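Local coordinates for MgGH51 (Meripilus giganteus, PDB 6ZPV), which hydrolyses terminal alpha-L-arabinofuranosyl residues from arabinose-containing glycans, as expected for a fungal GH51 alpha-L-arabinofuranosidase, at residues Asn8-Val13 with Tyr523-Leu528; Ser15-Leu20 with Gly466-Ser471; Gln395-His400 with Thr423-Gly428; Phe418-Thr423 with Asn470-Phe475. One frame throughout, in Å; residues are numbered along the deposited sequence.

Interaction 1: Asn8-Val13 with Tyr523-Leu528. With ACT (acetate ion), chain S.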
loop_
_atom_site.group_PDB
_atom_site.type_symbol
_atom_site.label_atom_id
_atom_site.label_comp_id
_atom_site.label_asym_id
_atom_site.label_seq_id
_atom_site.Cartn_x
_atom_site.Cartn_y
_atom_site.Cartn_z
ATOM N N ASN A 8 -6.490 27.586 -25.659
ATOM C CA ASN A 8 -5.066 27.271 -25.871
ATOM C C ASN A 8 -4.467 26.639 -24.628
ATOM O O ASN A 8 -4.302 27.328 -23.614
ATOM C CB ASN A 8 -4.294 28.506 -26.221
ATOM C CG ASN A 8 -4.672 29.094 -27.555
ATOM O OD1 ASN A 8 -4.995 28.361 -28.510
ATOM N ND2 ASN A 8 -4.643 30.402 -27.592
ATOM N N PRO A 9 -4.063 25.358 -24.660
ATOM C CA PRO A 9 -3.394 24.790 -23.491
ATOM C C PRO A 9 -2.114 25.563 -23.155
ATOM O O PRO A 9 -1.415 26.062 -24.038
ATOM C CB PRO A 9 -2.972 23.373 -23.962
ATOM C CG PRO A 9 -3.919 23.049 -25.075
ATOM C CD PRO A 9 -4.295 24.385 -25.717
ATOM N N SER A 10 -1.753 25.609 -21.858
ATOM C CA SER A 10 -0.511 26.227 -21.395
ATOM C C SER A 10 0.606 25.192 -21.206
ATOM O O SER A 10 1.767 25.610 -21.252
ATOM C CB SER A 10 -0.727 27.014 -20.170
ATOM O OG SER A 10 -1.270 26.211 -19.128
ATOM N N HIS A 11 0.301 23.947 -20.937
ATOM C CA HIS A 11 1.324 22.935 -20.669
ATOM C C HIS A 11 0.711 21.549 -20.731
ATOM O O HIS A 11 -0.527 21.410 -20.697
ATOM C CB HIS A 11 2.060 23.181 -19.324
ATOM C CG HIS A 11 1.230 22.965 -18.134
ATOM N ND1 HIS A 11 0.538 23.965 -17.465
ATOM C CD2 HIS A 11 0.983 21.825 -17.474
ATOM C CE1 HIS A 11 -0.078 23.372 -16.397
ATOM N NE2 HIS A 11 0.202 22.081 -16.409
ATOM N N THR A 12 1.562 20.570 -20.807
ATOM C CA THR A 12 1.183 19.152 -20.762
ATOM C C THR A 12 1.036 18.704 -19.338
ATOM O O THR A 12 1.887 19.007 -18.466
ATOM C CB THR A 12 2.241 18.321 -21.513
ATOM O OG1 THR A 12 2.243 18.617 -22.916
ATOM C CG2 THR A 12 2.039 16.832 -21.351
ATOM N N VAL A 13 -0.012 17.947 -19.067
ATOM C CA VAL A 13 -0.243 17.348 -17.738
ATOM C C VAL A 13 0.542 16.047 -17.730
ATOM O O VAL A 13 0.327 15.199 -18.579
ATOM C CB VAL A 13 -1.724 17.077 -17.499
ATOM C CG1 VAL A 13 -1.915 16.505 -16.109
ATOM C CG2 VAL A 13 -2.563 18.319 -17.664
ATOM N N TYR A 523 -3.344 20.964 -20.155
ATOM C CA TYR A 523 -3.935 21.856 -19.149
ATOM C C TYR A 523 -4.516 23.074 -19.856
ATOM O O TYR A 523 -3.778 23.760 -20.561
ATOM C CB TYR A 523 -2.939 22.293 -18.067
ATOM C CG TYR A 523 -3.596 23.178 -17.039
ATOM C CD1 TYR A 523 -4.458 22.645 -16.088
ATOM C CD2 TYR A 523 -3.421 24.549 -17.085
ATOM C CE1 TYR A 523 -5.157 23.458 -15.218
ATOM C CE2 TYR A 523 -4.089 25.357 -16.203
ATOM C CZ TYR A 523 -4.991 24.825 -15.291
ATOM O OH TYR A 523 -5.709 25.629 -14.431
ATOM N N LEU A 524 -5.794 23.332 -19.628
ATOM C CA LEU A 524 -6.489 24.495 -20.234
ATOM C C LEU A 524 -6.636 25.583 -19.165
ATOM O O LEU A 524 -7.402 25.435 -18.215
ATOM C CB LEU A 524 -7.871 24.087 -20.756
ATOM C CG LEU A 524 -7.892 23.128 -21.900
ATOM C CD1 LEU A 524 -9.303 22.797 -22.276
ATOM C CD2 LEU A 524 -7.199 23.705 -23.161
ATOM N N PRO A 525 -5.893 26.707 -19.302
ATOM C CA PRO A 525 -6.053 27.772 -18.317
ATOM C C PRO A 525 -7.510 28.268 -18.279
ATOM O O PRO A 525 -8.225 28.238 -19.309
ATOM C CB PRO A 525 -5.107 28.901 -18.778
ATOM C CG PRO A 525 -4.187 28.244 -19.762
ATOM C CD PRO A 525 -4.897 27.029 -20.341
ATOM N N SER A 526 -7.892 28.758 -17.120
ATOM C CA SER A 526 -9.242 29.297 -16.903
ATOM C C SER A 526 -9.131 30.441 -15.926
ATOM O O SER A 526 -8.102 30.626 -15.237
ATOM C CB SER A 526 -10.201 28.218 -16.442
ATOM O OG SER A 526 -9.801 27.673 -15.181
ATOM N N THR A 527 -10.225 31.198 -15.783
ATOM C CA THR A 527 -10.349 32.135 -14.673
ATOM C C THR A 527 -9.794 31.525 -13.400
ATOM O O THR A 527 -10.171 30.395 -13.066
ATOM C CB THR A 527 -11.823 32.482 -14.487
ATOM O OG1 THR A 527 -12.400 32.905 -15.735
ATOM C CG2 THR A 527 -12.072 33.515 -13.410
ATOM N N LEU A 528 -8.973 32.251 -12.664
ATOM C CA LEU A 528 -8.421 31.706 -11.430
ATOM C C LEU A 528 -9.453 31.687 -10.321
ATOM O O LEU A 528 -10.160 32.680 -10.104
ATOM C CB LEU A 528 -7.190 32.494 -10.981
ATOM C CG LEU A 528 -5.948 32.366 -11.836
ATOM C CD1 LEU A 528 -4.893 33.403 -11.439
ATOM C CD2 LEU A 528 -5.351 30.994 -11.800
HETATM C C ACT S . -11.211 36.246 -15.619
HETATM O O ACT S . -10.038 36.475 -14.963
HETATM O OXT ACT S . -11.412 35.369 -16.554
HETATM C CH3 ACT S . -12.503 37.007 -15.154
#

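Interaction 2: Ser15-Leu20 with Gly466-Ser471. With SO4 (sulfate ion), chain R.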
loop_
_atom_site.group_PDB
_atom_site.type_symbol
_atom_site.label_atom_id
_atom_site.label_comp_id
_atom_site.label_asym_id
_atom_site.label_seq_id
_atom_site.Cartn_x
_atom_site.Cartn_y
_atom_site.Cartn_z
ATOM N N SER A 15 1.941 12.306 -17.240
ATOM C CA SER A 15 1.259 11.004 -17.081
ATOM C C SER A 15 1.285 10.555 -15.626
ATOM O O SER A 15 0.369 9.784 -15.260
ATOM C CB SER A 15 1.915 9.961 -17.981
ATOM O OG SER A 15 3.168 9.529 -17.502
ATOM N N THR A 16 2.228 11.010 -14.849
ATOM C CA THR A 16 2.460 10.591 -13.472
ATOM C C THR A 16 1.707 11.393 -12.421
ATOM O O THR A 16 1.923 11.146 -11.243
ATOM C CB THR A 16 3.978 10.646 -13.218
ATOM O OG1 THR A 16 4.465 11.935 -13.615
ATOM C CG2 THR A 16 4.722 9.553 -13.944
ATOM N N LEU A 17 0.817 12.311 -12.823
ATOM C CA LEU A 17 0.318 13.262 -11.804
ATOM C C LEU A 17 -0.314 12.557 -10.623
ATOM O O LEU A 17 -0.092 13.013 -9.478
ATOM C CB LEU A 17 -0.652 14.245 -12.428
ATOM C CG LEU A 17 -1.152 15.344 -11.506
ATOM C CD1 LEU A 17 -0.043 16.124 -10.848
ATOM C CD2 LEU A 17 -2.061 16.290 -12.277
ATOM N N TYR A 18 -1.142 11.545 -10.807
ATOM C CA TYR A 18 -1.869 10.904 -9.708
ATOM C C TYR A 18 -1.387 9.486 -9.472
ATOM O O TYR A 18 -1.369 8.691 -10.448
ATOM C CB TYR A 18 -3.386 10.927 -9.924
ATOM C CG TYR A 18 -3.929 12.322 -10.144
ATOM C CD1 TYR A 18 -4.027 13.214 -9.086
ATOM C CD2 TYR A 18 -4.295 12.762 -11.392
ATOM C CE1 TYR A 18 -4.486 14.523 -9.289
ATOM C CE2 TYR A 18 -4.758 14.056 -11.598
ATOM C CZ TYR A 18 -4.841 14.944 -10.559
ATOM O OH TYR A 18 -5.314 16.227 -10.722
ATOM N N GLY A 19 -1.083 9.115 -8.250
ATOM C CA GLY A 19 -0.641 7.738 -7.953
ATOM C C GLY A 19 -0.810 7.400 -6.511
ATOM O O GLY A 19 -1.513 8.116 -5.777
ATOM N N LEU A 20 -0.152 6.339 -6.073
ATOM C CA LEU A 20 -0.337 5.749 -4.753
ATOM C C LEU A 20 0.941 5.794 -3.933
ATOM O O LEU A 20 2.064 5.703 -4.477
ATOM C CB LEU A 20 -0.749 4.280 -4.897
ATOM C CG LEU A 20 -1.937 3.996 -5.799
ATOM C CD1 LEU A 20 -2.268 2.518 -5.748
ATOM C CD2 LEU A 20 -3.152 4.831 -5.465
ATOM N N GLY A 466 -5.103 22.805 -7.500
ATOM C CA GLY A 466 -3.865 23.558 -7.577
ATOM C C GLY A 466 -2.704 22.662 -8.034
ATOM O O GLY A 466 -1.865 23.110 -8.791
ATOM N N LEU A 467 -2.624 21.425 -7.553
ATOM C CA LEU A 467 -1.596 20.496 -8.060
ATOM C C LEU A 467 -1.709 20.383 -9.586
ATOM O O LEU A 467 -0.687 20.383 -10.303
ATOM C CB LEU A 467 -1.719 19.143 -7.378
ATOM C CG LEU A 467 -1.548 19.115 -5.866
ATOM C CD1 LEU A 467 -1.717 17.697 -5.356
ATOM C CD2 LEU A 467 -0.201 19.645 -5.426
ATOM N N GLU A 468 -2.931 20.267 -10.071
ATOM C CA GLU A 468 -3.146 20.079 -11.504
ATOM C C GLU A 468 -2.837 21.351 -12.279
ATOM O O GLU A 468 -2.161 21.321 -13.334
ATOM C CB GLU A 468 -4.575 19.549 -11.763
ATOM C CG GLU A 468 -4.832 19.110 -13.165
ATOM C CD GLU A 468 -6.159 18.375 -13.309
ATOM O OE1 GLU A 468 -7.174 19.044 -13.507
ATOM O OE2 GLU A 468 -6.136 17.106 -13.208
ATOM N N ARG A 469 -3.289 22.515 -11.788
ATOM C CA ARG A 469 -2.926 23.792 -12.459
ATOM C C ARG A 469 -1.405 23.959 -12.555
ATOM O O ARG A 469 -0.877 24.448 -13.545
ATOM C CB ARG A 469 -3.554 24.949 -11.671
ATOM C CG ARG A 469 -3.142 26.315 -12.224
ATOM C CD ARG A 469 -3.917 27.502 -11.628
ATOM N NE ARG A 469 -3.699 27.617 -10.181
ATOM C CZ ARG A 469 -4.542 27.199 -9.225
ATOM N NH1 ARG A 469 -5.740 26.713 -9.497
ATOM N NH2 ARG A 469 -4.145 27.280 -7.947
ATOM N N ASN A 470 -0.711 23.588 -11.454
ATOM C CA ASN A 470 0.768 23.714 -11.343
ATOM C C ASN A 470 1.495 22.458 -11.806
ATOM O O ASN A 470 2.669 22.289 -11.419
ATOM C CB ASN A 470 1.133 24.114 -9.946
ATOM C CG ASN A 470 0.629 25.488 -9.561
ATOM O OD1 ASN A 470 1.132 26.471 -10.126
ATOM N ND2 ASN A 470 -0.344 25.554 -8.661
ATOM N N SER A 471 0.862 21.638 -12.647
ATOM C CA SER A 471 1.474 20.350 -13.088
ATOM C C SER A 471 2.560 20.530 -14.144
ATOM O O SER A 471 3.146 19.524 -14.564
ATOM C CB SER A 471 0.429 19.351 -13.450
ATOM O OG SER A 471 -0.378 19.758 -14.548
HETATM S S SO4 R . 5.519 11.894 -18.341
HETATM O O1 SO4 R . 5.117 11.070 -17.183
HETATM O O2 SO4 R . 6.383 11.240 -19.277
HETATM O O3 SO4 R . 6.257 13.091 -17.784
HETATM O O4 SO4 R . 4.279 12.407 -18.905
#

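Interaction 3: Gln395-His400 with Thr423-Gly428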
loop_
_atom_site.group_PDB
_atom_site.type_symbol
_atom_site.label_atom_id
_atom_site.label_comp_id
_atom_site.label_asym_id
_atom_site.label_seq_id
_atom_site.Cartn_x
_atom_site.Cartn_y
_atom_site.Cartn_z
ATOM N N GLN A 395 16.983 17.250 -8.965
ATOM C CA GLN A 395 15.986 17.518 -10.007
ATOM C C GLN A 395 14.570 17.507 -9.464
ATOM O O GLN A 395 13.688 18.089 -10.134
ATOM C CB GLN A 395 16.135 16.497 -11.113
ATOM C CG GLN A 395 17.474 16.576 -11.812
ATOM C CD GLN A 395 17.386 15.764 -13.055
ATOM O OE1 GLN A 395 17.570 14.529 -13.032
ATOM N NE2 GLN A 395 17.066 16.471 -14.132
ATOM N N SER A 396 14.331 16.868 -8.344
ATOM C CA SER A 396 12.997 16.776 -7.729
ATOM C C SER A 396 13.118 16.757 -6.212
ATOM O O SER A 396 14.124 16.234 -5.652
ATOM C CB SER A 396 12.291 15.553 -8.191
ATOM O OG SER A 396 12.031 15.495 -9.574
ATOM N N TYR A 397 12.066 17.220 -5.565
ATOM C CA TYR A 397 11.855 17.114 -4.116
ATOM C C TYR A 397 10.499 16.455 -3.842
ATOM O O TYR A 397 9.534 16.696 -4.588
ATOM C CB TYR A 397 11.830 18.486 -3.440
ATOM C CG TYR A 397 13.198 19.044 -3.105
ATOM C CD1 TYR A 397 13.851 18.613 -1.955
ATOM C CD2 TYR A 397 13.860 19.990 -3.865
ATOM C CE1 TYR A 397 15.076 19.098 -1.568
ATOM C CE2 TYR A 397 15.101 20.474 -3.496
ATOM C CZ TYR A 397 15.724 20.038 -2.334
ATOM O OH TYR A 397 16.907 20.580 -1.941
ATOM N N ASP A 398 10.432 15.678 -2.752
ATOM C CA ASP A 398 9.229 15.079 -2.201
ATOM C C ASP A 398 8.746 15.949 -1.041
ATOM O O ASP A 398 9.494 16.142 -0.056
ATOM C CB ASP A 398 9.472 13.643 -1.738
ATOM C CG ASP A 398 8.227 12.923 -1.231
ATOM O OD1 ASP A 398 7.136 13.565 -1.307
ATOM O OD2 ASP A 398 8.346 11.773 -0.732
ATOM N N VAL A 399 7.535 16.485 -1.164
ATOM C CA VAL A 399 6.877 17.347 -0.149
ATOM C C VAL A 399 5.746 16.571 0.492
ATOM O O VAL A 399 4.879 16.008 -0.216
ATOM C CB VAL A 399 6.370 18.633 -0.843
ATOM C CG1 VAL A 399 5.710 19.566 0.137
ATOM C CG2 VAL A 399 7.453 19.331 -1.622
ATOM N N HIS A 400 5.696 16.548 1.830
ATOM C CA HIS A 400 4.630 15.880 2.592
ATOM C C HIS A 400 3.854 16.912 3.393
ATOM O O HIS A 400 4.475 17.771 4.006
ATOM C CB HIS A 400 5.215 14.854 3.590
ATOM C CG HIS A 400 6.016 13.768 2.945
ATOM N ND1 HIS A 400 6.744 12.866 3.704
ATOM C CD2 HIS A 400 6.206 13.431 1.651
ATOM C CE1 HIS A 400 7.346 12.037 2.869
ATOM N NE2 HIS A 400 7.051 12.338 1.616
ATOM N N THR A 423 13.146 22.376 -11.607
ATOM C CA THR A 423 12.864 21.464 -10.510
ATOM C C THR A 423 11.424 20.975 -10.615
ATOM O O THR A 423 10.541 21.767 -10.901
ATOM C CB THR A 423 13.039 22.154 -9.147
ATOM O OG1 THR A 423 14.186 22.972 -9.149
ATOM C CG2 THR A 423 13.085 21.130 -8.041
ATOM N N THR A 424 11.188 19.701 -10.384
ATOM C CA THR A 424 9.837 19.197 -10.272
ATOM C C THR A 424 9.588 18.706 -8.843
ATOM O O THR A 424 10.504 18.361 -8.110
ATOM C CB THR A 424 9.557 18.128 -11.327
ATOM O OG1 THR A 424 10.431 17.026 -11.129
ATOM C CG2 THR A 424 9.637 18.632 -12.730
ATOM N N TYR A 425 8.315 18.647 -8.489
ATOM C CA TYR A 425 7.861 18.404 -7.120
ATOM C C TYR A 425 6.913 17.227 -7.075
ATOM O O TYR A 425 5.981 17.132 -7.917
ATOM C CB TYR A 425 7.268 19.673 -6.522
ATOM C CG TYR A 425 8.282 20.785 -6.399
ATOM C CD1 TYR A 425 9.125 20.868 -5.304
ATOM C CD2 TYR A 425 8.537 21.681 -7.428
ATOM C CE1 TYR A 425 10.118 21.822 -5.214
ATOM C CE2 TYR A 425 9.545 22.651 -7.375
ATOM C CZ TYR A 425 10.342 22.715 -6.242
ATOM O OH TYR A 425 11.329 23.650 -6.109
ATOM N N PHE A 426 7.136 16.373 -6.112
ATOM C CA PHE A 426 6.307 15.177 -5.852
ATOM C C PHE A 426 5.611 15.423 -4.517
ATOM O O PHE A 426 6.280 15.585 -3.487
ATOM C CB PHE A 426 7.261 13.995 -5.704
ATOM C CG PHE A 426 6.684 12.669 -5.284
ATOM C CD1 PHE A 426 5.386 12.339 -5.553
ATOM C CD2 PHE A 426 7.492 11.719 -4.656
ATOM C CE1 PHE A 426 4.878 11.085 -5.226
ATOM C CE2 PHE A 426 7.006 10.456 -4.335
ATOM C CZ PHE A 426 5.691 10.147 -4.646
ATOM N N GLU A 427 4.271 15.499 -4.495
ATOM C CA GLU A 427 3.528 15.596 -3.242
ATOM C C GLU A 427 3.317 14.159 -2.753
ATOM O O GLU A 427 2.235 13.570 -2.967
ATOM C CB GLU A 427 2.223 16.354 -3.445
ATOM C CG GLU A 427 1.653 16.864 -2.135
ATOM C CD GLU A 427 2.192 18.189 -1.647
ATOM O OE1 GLU A 427 2.962 18.853 -2.348
ATOM O OE2 GLU A 427 1.798 18.594 -0.485
ATOM N N GLY A 428 4.381 13.570 -2.178
ATOM C CA GLY A 428 4.401 12.128 -1.967
ATOM C C GLY A 428 3.564 11.620 -0.834
ATOM O O GLY A 428 3.310 10.411 -0.740
#

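Interaction 4: Phe418-Thr423 with Asn470-Phe475. With NAG (2-acetamido-2-deoxy-beta-D-glucopyranose), chain B; ACT (acetate ion), chain G.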
loop_
_atom_site.group_PDB
_atom_site.type_symbol
_atom_site.label_atom_id
_atom_site.label_comp_id
_atom_site.label_asym_id
_atom_site.label_seq_id
_atom_site.Cartn_x
_atom_site.Cartn_y
_atom_site.Cartn_z
ATOM N N PHE A 418 5.872 29.281 -6.996
ATOM C CA PHE A 418 7.182 28.649 -7.103
ATOM C C PHE A 418 7.854 29.068 -8.384
ATOM O O PHE A 418 7.211 29.314 -9.435
ATOM C CB PHE A 418 7.089 27.116 -7.116
ATOM C CG PHE A 418 7.038 26.427 -5.759
ATOM C CD1 PHE A 418 6.207 26.849 -4.724
ATOM C CD2 PHE A 418 7.829 25.309 -5.540
ATOM C CE1 PHE A 418 6.217 26.227 -3.495
ATOM C CE2 PHE A 418 7.812 24.671 -4.311
ATOM C CZ PHE A 418 7.018 25.137 -3.289
ATOM N N GLN A 419 9.170 29.136 -8.326
ATOM C CA GLN A 419 9.942 29.352 -9.562
ATOM C C GLN A 419 9.835 28.143 -10.481
ATOM O O GLN A 419 9.747 27.016 -10.006
ATOM C CB GLN A 419 11.409 29.592 -9.214
ATOM C CG GLN A 419 11.686 30.785 -8.337
ATOM C CD GLN A 419 11.198 32.080 -8.951
ATOM O OE1 GLN A 419 11.578 32.416 -10.078
ATOM N NE2 GLN A 419 10.327 32.763 -8.214
ATOM N N ARG A 420 9.860 28.406 -11.778
ATOM C CA ARG A 420 9.941 27.431 -12.885
ATOM C C ARG A 420 11.422 27.416 -13.310
ATOM O O ARG A 420 11.811 28.196 -14.166
ATOM C CB ARG A 420 8.974 27.818 -14.001
ATOM C CG ARG A 420 7.585 27.247 -13.798
ATOM C CD ARG A 420 6.845 27.675 -12.537
ATOM N NE ARG A 420 5.536 27.026 -12.562
ATOM C CZ ARG A 420 4.677 27.066 -11.563
ATOM N NH1 ARG A 420 4.905 27.774 -10.457
ATOM N NH2 ARG A 420 3.532 26.382 -11.679
ATOM N N ASN A 421 12.239 26.633 -12.591
ATOM C CA ASN A 421 13.718 26.636 -12.755
ATOM C C ASN A 421 14.230 25.214 -12.976
ATOM O O ASN A 421 15.414 24.944 -12.665
ATOM C CB ASN A 421 14.388 27.439 -11.632
ATOM C CG ASN A 421 14.202 26.877 -10.266
ATOM O OD1 ASN A 421 13.714 25.708 -10.081
ATOM N ND2 ASN A 421 14.603 27.714 -9.311
ATOM N N GLY A 422 13.359 24.322 -13.500
ATOM C CA GLY A 422 13.775 22.965 -13.852
ATOM C C GLY A 422 13.517 21.932 -12.774
ATOM O O GLY A 422 13.747 20.747 -13.049
ATOM N N THR A 423 13.146 22.376 -11.607
ATOM C CA THR A 423 12.864 21.464 -10.510
ATOM C C THR A 423 11.424 20.975 -10.615
ATOM O O THR A 423 10.541 21.767 -10.901
ATOM C CB THR A 423 13.039 22.154 -9.147
ATOM O OG1 THR A 423 14.186 22.972 -9.149
ATOM C CG2 THR A 423 13.085 21.130 -8.041
ATOM N N ASN A 470 -0.711 23.588 -11.454
ATOM C CA ASN A 470 0.768 23.714 -11.343
ATOM C C ASN A 470 1.495 22.458 -11.806
ATOM O O ASN A 470 2.669 22.289 -11.419
ATOM C CB ASN A 470 1.133 24.114 -9.946
ATOM C CG ASN A 470 0.629 25.488 -9.561
ATOM O OD1 ASN A 470 1.132 26.471 -10.126
ATOM N ND2 ASN A 470 -0.344 25.554 -8.661
ATOM N N SER A 471 0.862 21.638 -12.647
ATOM C CA SER A 471 1.474 20.350 -13.088
ATOM C C SER A 471 2.560 20.530 -14.144
ATOM O O SER A 471 3.146 19.524 -14.564
ATOM C CB SER A 471 0.429 19.351 -13.450
ATOM O OG SER A 471 -0.378 19.758 -14.548
ATOM N N ASP A 472 2.889 21.770 -14.504
ATOM C CA ASP A 472 4.147 22.030 -15.202
ATOM C C ASP A 472 5.321 21.708 -14.305
ATOM O O ASP A 472 6.374 21.285 -14.820
ATOM C CB ASP A 472 4.193 23.455 -15.751
ATOM C CG ASP A 472 4.068 24.566 -14.725
ATOM O OD1 ASP A 472 3.234 24.413 -13.800
ATOM O OD2 ASP A 472 4.754 25.579 -14.912
ATOM N N ILE A 473 5.210 21.917 -12.998
ATOM C CA ILE A 473 6.282 21.615 -12.022
ATOM C C ILE A 473 5.885 20.484 -11.059
ATOM O O ILE A 473 6.796 19.849 -10.512
ATOM C CB ILE A 473 6.763 22.864 -11.270
ATOM C CG1 ILE A 473 5.703 23.458 -10.351
ATOM C CG2 ILE A 473 7.378 23.843 -12.237
ATOM C CD1 ILE A 473 6.224 24.540 -9.399
ATOM N N VAL A 474 4.612 20.267 -10.752
ATOM C CA VAL A 474 4.165 19.147 -9.928
ATOM C C VAL A 474 4.009 17.933 -10.831
ATOM O O VAL A 474 3.153 17.964 -11.743
ATOM C CB VAL A 474 2.859 19.453 -9.182
ATOM C CG1 VAL A 474 2.430 18.204 -8.384
ATOM C CG2 VAL A 474 2.978 20.662 -8.284
ATOM N N PHE A 475 4.836 16.907 -10.652
ATOM C CA PHE A 475 4.794 15.763 -11.548
ATOM C C PHE A 475 4.034 14.569 -10.991
ATOM O O PHE A 475 3.692 13.662 -11.772
ATOM C CB PHE A 475 6.186 15.319 -12.035
ATOM C CG PHE A 475 7.018 14.527 -11.081
ATOM C CD1 PHE A 475 7.711 15.149 -10.020
ATOM C CD2 PHE A 475 7.095 13.153 -11.159
ATOM C CE1 PHE A 475 8.512 14.427 -9.158
ATOM C CE2 PHE A 475 7.915 12.437 -10.295
ATOM C CZ PHE A 475 8.600 13.079 -9.283
HETATM C C1 NAG B . 14.598 27.461 -7.927
HETATM C C2 NAG B . 16.052 27.306 -7.417
HETATM C C3 NAG B . 16.216 27.366 -5.912
HETATM C C4 NAG B . 15.453 28.432 -5.213
HETATM C C5 NAG B . 14.039 28.418 -5.786
HETATM C C6 NAG B . 13.208 29.604 -5.256
HETATM C C7 NAG B . 17.296 26.112 -9.150
HETATM C C8 NAG B . 17.688 24.754 -9.746
HETATM N N2 NAG B . 16.678 26.129 -7.995
HETATM O O3 NAG B . 17.615 27.391 -5.539
HETATM O O4 NAG B . 15.294 28.258 -3.802
HETATM O O5 NAG B . 14.007 28.573 -7.183
HETATM O O6 NAG B . 13.898 30.836 -5.481
HETATM O O7 NAG B . 17.629 27.162 -9.708
HETATM C C ACT G . 10.211 27.911 -4.998
HETATM O O ACT G . 10.456 27.883 -6.178
HETATM O OXT ACT G . 9.653 28.921 -4.453
HETATM C CH3 ACT G . 10.663 26.660 -4.110
#

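Interaction 1: Asn8-Val13 with Tyr523-Leu528
Tyr523 CB sits over one face of the His11 imidazole, 3.5 Å from His11 CE1 and displaced toward the ring's rim, making a CH-pi contact 20° off the ring normal, while Ser10 OG reaches the edge of the Tyr523 ring in its plane, 3.4 Å from Tyr523 CD2. Strand 11-12 lies at the edge of the C-terminal antiparallel sheet, beside strand 522-523. The two rings are nearly parallel (15°) but slid apart and barely overlap; with CG of Tyr523 opposite the backbone N (chi1 -179°), the CB methylene, rather than the phenol ring, lies over the imidazole face. Two backbone hydrogen bonds join the segments: Tyr523 N to His11 O at 2.9 Å and Ser10 N to Tyr523 O at 3.0 Å. His11 NE2 is hydrogen-bonded to Ser471 OG. Replacing His11 with an alanine would probably leave Tyr523 CB without its aromatic cover and cost Ser471 OG this partner, though not Glu468 O. Pro9 CG lies alongside Leu524 CD2 at 3.9 Å, and Pro525 CD rests 3.3 Å from Asn8 O.

Interaction 2: Ser15-Leu20 with Gly466-Ser471
The hydroxyl of Tyr18 meets Glu468 from an unusual direction: OH donates to OE2 at 2.8 Å from above the carboxylate, 55° out of its plane, although OE2 itself lies at the edge of the tyrosine ring. Ring and carboxylate planes stand 74° apart. Glu468 has further partners, a salt bridge from OE2 to Lys551 and a bond between OE1 and Ser538, which probably offset the cost of burying the carboxylate. Leu17 supplies the apolar part. Its CG covers the centre of the Tyr18 ring, and its CD2 branch packs 4.0 Å from Glu468 CA and 4.1 Å from Ser471 CB; with CG swung opposite the backbone N (chi1 -175°), the branches reach the helix end. That end is tied off by backbone and side-chain donors: Gly466 O is gripped from opposite faces by Asn470 N and by Asn470 ND2 (2.9 Å), and Ser471 OG reaches Glu468 O at 2.7 Å on a lone pair. The loop leads into strand 20-21, the first of the (beta/alpha)8 barrel, while helix 454-469 precedes its last strand, 474-479; Val474 of that strand flanks Leu17, and Phe515 and Ala516 of helix 507-517 border Tyr18.

Interaction 3: Gln395-His400 with Thr423-Gly428
Thr423 opens the pairing with its CG2 methyl 3.7 Å from Gln395 O, and Thr424 N donates to that same oxygen. On one face Ser396 OG gives a 2.7 Å hydrogen bond to Thr424 OG1. Tyr425 lies on the other face, where its CD1 touches Tyr397 CB at 4.1 Å; Tyr397 OH is hydrogen-bonded to Trp386 N and Tyr425 OH to Trp386 NE1. Phe426 N donates to Tyr397 O and its O receives Val399 N at 2.8 Å, the parallel pattern. The Phe426 ring runs beside the Asp398 carboxylate, planes 25° apart, with CD2 3.7 Å from Asp398 CG. Glu427 bends at chi2 (85°) and brings OE1 across Val399, where Tyr415 binds it. Gly428 N reaches Asp398 OD1 at 2.9 Å on the syn side, and a CB here would collide with that oxygen. Asp398 OD2 is met by His400 NE2 at 2.7 Å from above the carboxylate plane. An alanine at Asp398 would probably cost Gly428 N its carboxylate acceptor and leave the His400 ring to the hold of Glu351 on ND1. The strands belong to a beta-alpha-beta unit with helix 405-410, held in the parallel barrel sheet between strands 378-381 and 474-479.

Interaction 4: Phe418-Thr423 with Asn470-Phe475
The two backbones come nearest at Thr423 and Ile473, whose CA atoms are 6.8 Å apart, and side chains carry most of the contact. Arg420 takes hold of Asp472 side-on: NE donates to OD2 at 2.9 Å, almost straight (179°), and NH2 to OD1 at 2.9 Å, using the syn lone pair of OD1, the guanidinium and carboxylate planes being 29° apart. A bend at chi2 (61°) turns the arginine chain back toward this partner. NH2 also donates to Asn470 OD1 at 2.9 Å, and NH1 to Phe418 O and Tyr415 O, fixing the rotation of the guanidinium. This bidentate salt bridge joins the loop before barrel strand 424-432 to the turn between helix 454-469 and strand 474-479. Ile473 CD1 lies over the centre of the guanidinium and touches Phe418 CB at 3.5 Å. Asn421-Gly422-Thr423 forms an N-glycosylation sequon: Asn421 ND2 is bonded to C1 of an N-acetylglucosamine at 1.4 Å, and Thr423 OG1 donates to Asn421 OD1 at 2.9 Å.

From the N terminus, interaction 1 closes the longest loop, bringing residues 8-13 to the C-terminal sheet at 523-528. Just inside it, interaction 2 joins 15-20 to 466-471, tying the chain's start to the end of helix 454-469, which leads into the last barrel strand. Both loops enclose interaction 3, the short closure between neighbouring barrel strands. Interaction 4 also falls within interaction 1, but its segments alternate with those of interaction 3, with Thr423 common to both; with interaction 2 it shares Asn470 and Ser471. The contacts also touch: His11 NE2 lies 3.0 Å from Ser471 OG, and Thr16 OG1 2.6 Å from Phe475 O, linking sheet, helix end and last barrel strand.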